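Long-range contact in DNA repair protein RAD2 (Saccharomyces cerevisiae, PDB 4Q0W), which cuts single-stranded DNA as a magnesium-dependent endonuclease and is essential for the incision step of nucleotide excision repair: residues A[170-184]-A[320-332]. Sequence-based numbering, arbitrary orientation.
Sequences MEAEAQCAELLQLNL and PEVDHDTTPFVWG. With CA (calcium ion), chain E.
Gln175 and Asp323 are joined by a pair of nearly straight hydrogen bonds: Asp323 N gives its hydrogen to Gln175 OE1 (2.8 Å), and Gln175 NE2 returns one to Asp323 O (3.0 Å). Both acceptors are met in the carbonyl plane on a lone pair, and Asp323 O lies close to the plane of the Gln175 amide, which thus pairs with both the N-H and the carbonyl of one residue. Gln175 reaches them with CG anti to the backbone N (chi1 -178°) and a bend at chi2. A leucine here would probably leave the Asp323 N-H and carbonyl without their mates and the irregular chain less firmly fixed to the helix. A weak bond runs from His324 ND1 to Glu178 OE2 (3.0 Å), carboxylate and imidazole planes standing almost perpendicular. Water 1 links Glu321 O to Met170 N and Glu171 O; water 2 bridges Leu184 O and Phe329 N. Helix 172-181 belongs to the I-domain of the nuclease core, and the 320-332 chain, leading from helix 311-318 to helix 336-347, runs along one flank of it. At the helix start Glu173 OE2 binds the calcium ion, to which Asp194 is also a ligand; the helix ends in a Schellman motif with Asn183 at C-prime. Successive Asx turns at Asp323 and Asp325 shape the facing chain. Among apolar contacts, Ala174 CB meets Pro320 CB (3.7 Å), while Val322 CG1 packs on Ala174 CB (3.8 Å) and rests against its carbonyl. Leu179 CD2 touches the edge of the Phe329 ring at CZ (3.9 Å), and Leu184 CB packs near CE2 of Phe329, whose ring also contacts Val72 and Ile166 of the central sheet.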
# COMPACT_ATOMS: atom_id res chain seq x y z
N MET A 170 6.57 8.46 -35.02
CA MET A 170 6.38 8.87 -33.63
C MET A 170 6.80 7.76 -32.66
O MET A 170 8.00 7.51 -32.50
CB MET A 170 4.93 9.31 -33.39
CG MET A 170 4.61 10.67 -34.01
SD MET A 170 5.31 12.03 -33.02
CE MET A 170 4.90 13.44 -34.07
N GLU A 171 5.84 7.10 -32.02
CA GLU A 171 6.16 6.09 -31.01
C GLU A 171 6.55 4.74 -31.62
O GLU A 171 5.88 4.23 -32.52
CB GLU A 171 5.03 5.93 -30.00
CG GLU A 171 5.04 6.99 -28.92
CD GLU A 171 3.72 7.13 -28.21
OE1 GLU A 171 2.71 7.39 -28.91
OE2 GLU A 171 3.68 6.97 -26.97
N ALA A 172 7.63 4.16 -31.11
CA ALA A 172 8.12 2.89 -31.63
C ALA A 172 7.11 1.75 -31.45
O ALA A 172 6.91 0.95 -32.37
CB ALA A 172 9.45 2.54 -31.00
N GLU A 173 6.47 1.69 -30.28
CA GLU A 173 5.51 0.61 -30.00
C GLU A 173 4.35 0.62 -30.98
O GLU A 173 3.88 -0.43 -31.39
CB GLU A 173 4.94 0.71 -28.57
CG GLU A 173 5.93 1.08 -27.50
CD GLU A 173 5.91 2.56 -27.22
OE1 GLU A 173 6.78 3.28 -27.76
OE2 GLU A 173 5.01 3.00 -26.47
N ALA A 174 3.89 1.82 -31.33
CA ALA A 174 2.81 1.93 -32.31
C ALA A 174 3.27 1.37 -33.65
O ALA A 174 2.55 0.61 -34.30
CB ALA A 174 2.35 3.38 -32.46
N GLN A 175 4.47 1.75 -34.06
CA GLN A 175 5.01 1.26 -35.33
C GLN A 175 5.20 -0.26 -35.29
O GLN A 175 4.93 -0.95 -36.28
CB GLN A 175 6.32 1.95 -35.66
CG GLN A 175 6.92 1.51 -37.01
CD GLN A 175 6.13 2.07 -38.18
OE1 GLN A 175 5.95 3.29 -38.30
NE2 GLN A 175 5.64 1.18 -39.04
N CYS A 176 5.64 -0.79 -34.14
CA CYS A 176 5.77 -2.25 -34.01
C CYS A 176 4.44 -2.96 -34.25
O CYS A 176 4.36 -3.93 -35.00
CB CYS A 176 6.33 -2.65 -32.64
SG CYS A 176 8.08 -2.20 -32.35
N ALA A 177 3.38 -2.45 -33.63
CA ALA A 177 2.04 -3.03 -33.80
C ALA A 177 1.63 -3.03 -35.28
O ALA A 177 1.01 -3.98 -35.77
CB ALA A 177 1.01 -2.27 -32.95
N GLU A 178 1.98 -1.95 -35.97
CA GLU A 178 1.66 -1.83 -37.39
C GLU A 178 2.44 -2.87 -38.21
O GLU A 178 1.87 -3.49 -39.12
CB GLU A 178 1.95 -0.40 -37.88
CG GLU A 178 1.77 -0.18 -39.39
CD GLU A 178 0.30 -0.13 -39.83
OE1 GLU A 178 -0.61 -0.24 -38.98
OE2 GLU A 178 0.06 0.01 -41.04
N LEU A 179 3.72 -3.06 -37.89
CA LEU A 179 4.52 -4.07 -38.59
C LEU A 179 3.88 -5.45 -38.46
O LEU A 179 3.82 -6.22 -39.43
CB LEU A 179 5.95 -4.11 -38.04
CG LEU A 179 6.82 -2.87 -38.21
CD1 LEU A 179 8.27 -3.21 -37.85
CD2 LEU A 179 6.72 -2.29 -39.63
N LEU A 180 3.41 -5.77 -37.26
CA LEU A 180 2.78 -7.06 -37.04
C LEU A 180 1.48 -7.15 -37.84
O LEU A 180 1.25 -8.14 -38.54
CB LEU A 180 2.53 -7.31 -35.55
CG LEU A 180 1.89 -8.65 -35.17
CD1 LEU A 180 2.76 -9.85 -35.60
CD2 LEU A 180 1.60 -8.71 -33.68
N GLN A 181 0.65 -6.11 -37.76
CA GLN A 181 -0.64 -6.11 -38.48
C GLN A 181 -0.46 -6.32 -39.99
O GLN A 181 -1.32 -6.93 -40.63
CB GLN A 181 -1.42 -4.82 -38.19
N LEU A 182 0.65 -5.84 -40.53
CA LEU A 182 0.93 -5.98 -41.96
C LEU A 182 1.72 -7.24 -42.26
O LEU A 182 2.21 -7.42 -43.37
CB LEU A 182 1.71 -4.78 -42.46
CG LEU A 182 1.02 -3.43 -42.36
CD1 LEU A 182 2.02 -2.31 -42.55
CD2 LEU A 182 -0.09 -3.34 -43.40
N ASN A 183 1.87 -8.10 -41.25
CA ASN A 183 2.63 -9.35 -41.40
C ASN A 183 4.08 -9.15 -41.87
O ASN A 183 4.65 -9.99 -42.57
CB ASN A 183 1.88 -10.33 -42.31
CG ASN A 183 2.44 -11.74 -42.25
OD1 ASN A 183 2.75 -12.25 -41.17
ND2 ASN A 183 2.57 -12.37 -43.41
N LEU A 184 4.68 -8.03 -41.49
CA LEU A 184 6.08 -7.79 -41.79
C LEU A 184 6.98 -8.46 -40.74
O LEU A 184 8.17 -8.70 -40.99
CB LEU A 184 6.37 -6.29 -41.87
CG LEU A 184 5.61 -5.55 -42.97
CD1 LEU A 184 6.03 -4.08 -43.04
CD2 LEU A 184 5.81 -6.23 -44.32
N PRO A 320 -2.53 6.08 -34.37
CA PRO A 320 -1.22 6.71 -34.19
C PRO A 320 -0.57 7.01 -35.54
O PRO A 320 -0.93 6.44 -36.57
CB PRO A 320 -0.42 5.64 -33.45
CG PRO A 320 -1.01 4.34 -33.96
CD PRO A 320 -2.49 4.63 -34.11
N GLU A 321 0.40 7.91 -35.54
CA GLU A 321 1.12 8.23 -36.74
C GLU A 321 2.16 7.12 -36.94
O GLU A 321 3.14 7.06 -36.21
CB GLU A 321 1.81 9.57 -36.54
CG GLU A 321 2.21 10.32 -37.78
CD GLU A 321 2.84 11.66 -37.45
OE1 GLU A 321 2.27 12.38 -36.59
OE2 GLU A 321 3.91 11.99 -38.02
N VAL A 322 1.91 6.23 -37.90
CA VAL A 322 2.85 5.15 -38.21
C VAL A 322 3.12 5.10 -39.71
O VAL A 322 2.36 5.64 -40.51
CB VAL A 322 2.33 3.75 -37.75
CG1 VAL A 322 2.19 3.68 -36.22
CG2 VAL A 322 1.00 3.41 -38.43
N ASP A 323 4.22 4.45 -40.10
CA ASP A 323 4.50 4.19 -41.51
C ASP A 323 3.75 2.94 -41.97
O ASP A 323 3.85 1.88 -41.34
CB ASP A 323 6.01 4.00 -41.70
CG ASP A 323 6.40 3.78 -43.15
OD1 ASP A 323 5.51 3.47 -43.97
OD2 ASP A 323 7.60 3.91 -43.46
N HIS A 324 2.98 3.07 -43.05
CA HIS A 324 2.11 1.98 -43.51
C HIS A 324 2.71 1.16 -44.65
O HIS A 324 2.06 0.26 -45.19
CB HIS A 324 0.75 2.54 -43.95
CG HIS A 324 0.03 3.28 -42.86
ND1 HIS A 324 -0.86 2.66 -42.01
CD2 HIS A 324 0.08 4.58 -42.48
CE1 HIS A 324 -1.33 3.54 -41.15
NE2 HIS A 324 -0.78 4.72 -41.42
N ASP A 325 3.96 1.47 -45.00
CA ASP A 325 4.70 0.77 -46.05
C ASP A 325 4.64 -0.75 -45.88
O ASP A 325 4.87 -1.28 -44.79
CB ASP A 325 6.15 1.27 -46.04
CG ASP A 325 7.02 0.65 -47.13
OD1 ASP A 325 6.52 -0.16 -47.94
OD2 ASP A 325 8.21 0.99 -47.18
N THR A 326 4.32 -1.46 -46.96
CA THR A 326 4.23 -2.92 -46.92
C THR A 326 5.47 -3.64 -47.49
O THR A 326 5.49 -4.86 -47.57
CB THR A 326 2.97 -3.42 -47.66
OG1 THR A 326 3.03 -3.00 -49.03
CG2 THR A 326 1.71 -2.85 -47.02
N THR A 327 6.49 -2.88 -47.86
CA THR A 327 7.74 -3.48 -48.34
C THR A 327 8.36 -4.36 -47.26
O THR A 327 8.66 -3.89 -46.16
CB THR A 327 8.76 -2.42 -48.72
OG1 THR A 327 8.19 -1.51 -49.66
CG2 THR A 327 10.00 -3.07 -49.33
N PRO A 328 8.58 -5.65 -47.57
CA PRO A 328 9.17 -6.55 -46.57
C PRO A 328 10.59 -6.13 -46.18
O PRO A 328 11.30 -5.48 -46.96
CB PRO A 328 9.18 -7.91 -47.29
CG PRO A 328 8.11 -7.80 -48.35
CD PRO A 328 8.19 -6.36 -48.80
N PHE A 329 11.01 -6.50 -44.97
CA PHE A 329 12.37 -6.21 -44.54
C PHE A 329 13.36 -7.21 -45.14
O PHE A 329 12.99 -8.35 -45.45
CB PHE A 329 12.45 -6.17 -43.01
CG PHE A 329 11.63 -5.06 -42.41
CD1 PHE A 329 12.09 -3.75 -42.47
CD2 PHE A 329 10.40 -5.31 -41.84
CE1 PHE A 329 11.33 -2.70 -41.94
CE2 PHE A 329 9.63 -4.27 -41.31
CZ PHE A 329 10.11 -2.97 -41.37
N VAL A 330 14.60 -6.77 -45.32
CA VAL A 330 15.66 -7.65 -45.81
C VAL A 330 16.72 -7.80 -44.73
O VAL A 330 17.21 -6.81 -44.20
CB VAL A 330 16.27 -7.10 -47.10
N TRP A 331 17.04 -9.05 -44.40
CA TRP A 331 18.10 -9.31 -43.44
C TRP A 331 19.42 -9.59 -44.17
O TRP A 331 19.45 -10.36 -45.14
CB TRP A 331 17.72 -10.48 -42.53
CG TRP A 331 16.66 -10.09 -41.54
CD1 TRP A 331 16.85 -9.72 -40.24
CD2 TRP A 331 15.25 -9.99 -41.78
NE1 TRP A 331 15.64 -9.41 -39.65
CE2 TRP A 331 14.64 -9.58 -40.57
CE3 TRP A 331 14.44 -10.23 -42.89
CZ2 TRP A 331 13.26 -9.40 -40.45
CZ3 TRP A 331 13.07 -10.05 -42.77
CH2 TRP A 331 12.50 -9.63 -41.56
N GLY A 332 20.49 -8.95 -43.72
CA GLY A 332 21.80 -9.20 -44.29
C GLY A 332 22.56 -10.19 -43.43
O GLY A 332 22.01 -10.78 -42.50
CA CA E . 4.73 4.37 -24.74
O HOH W 1 5.28 5.85 -34.80
O HOH W 2 9.31 -8.19 -43.50
O HOH W 3 5.70 4.57 -22.48
O HOH W 4 7.05 4.65 -24.31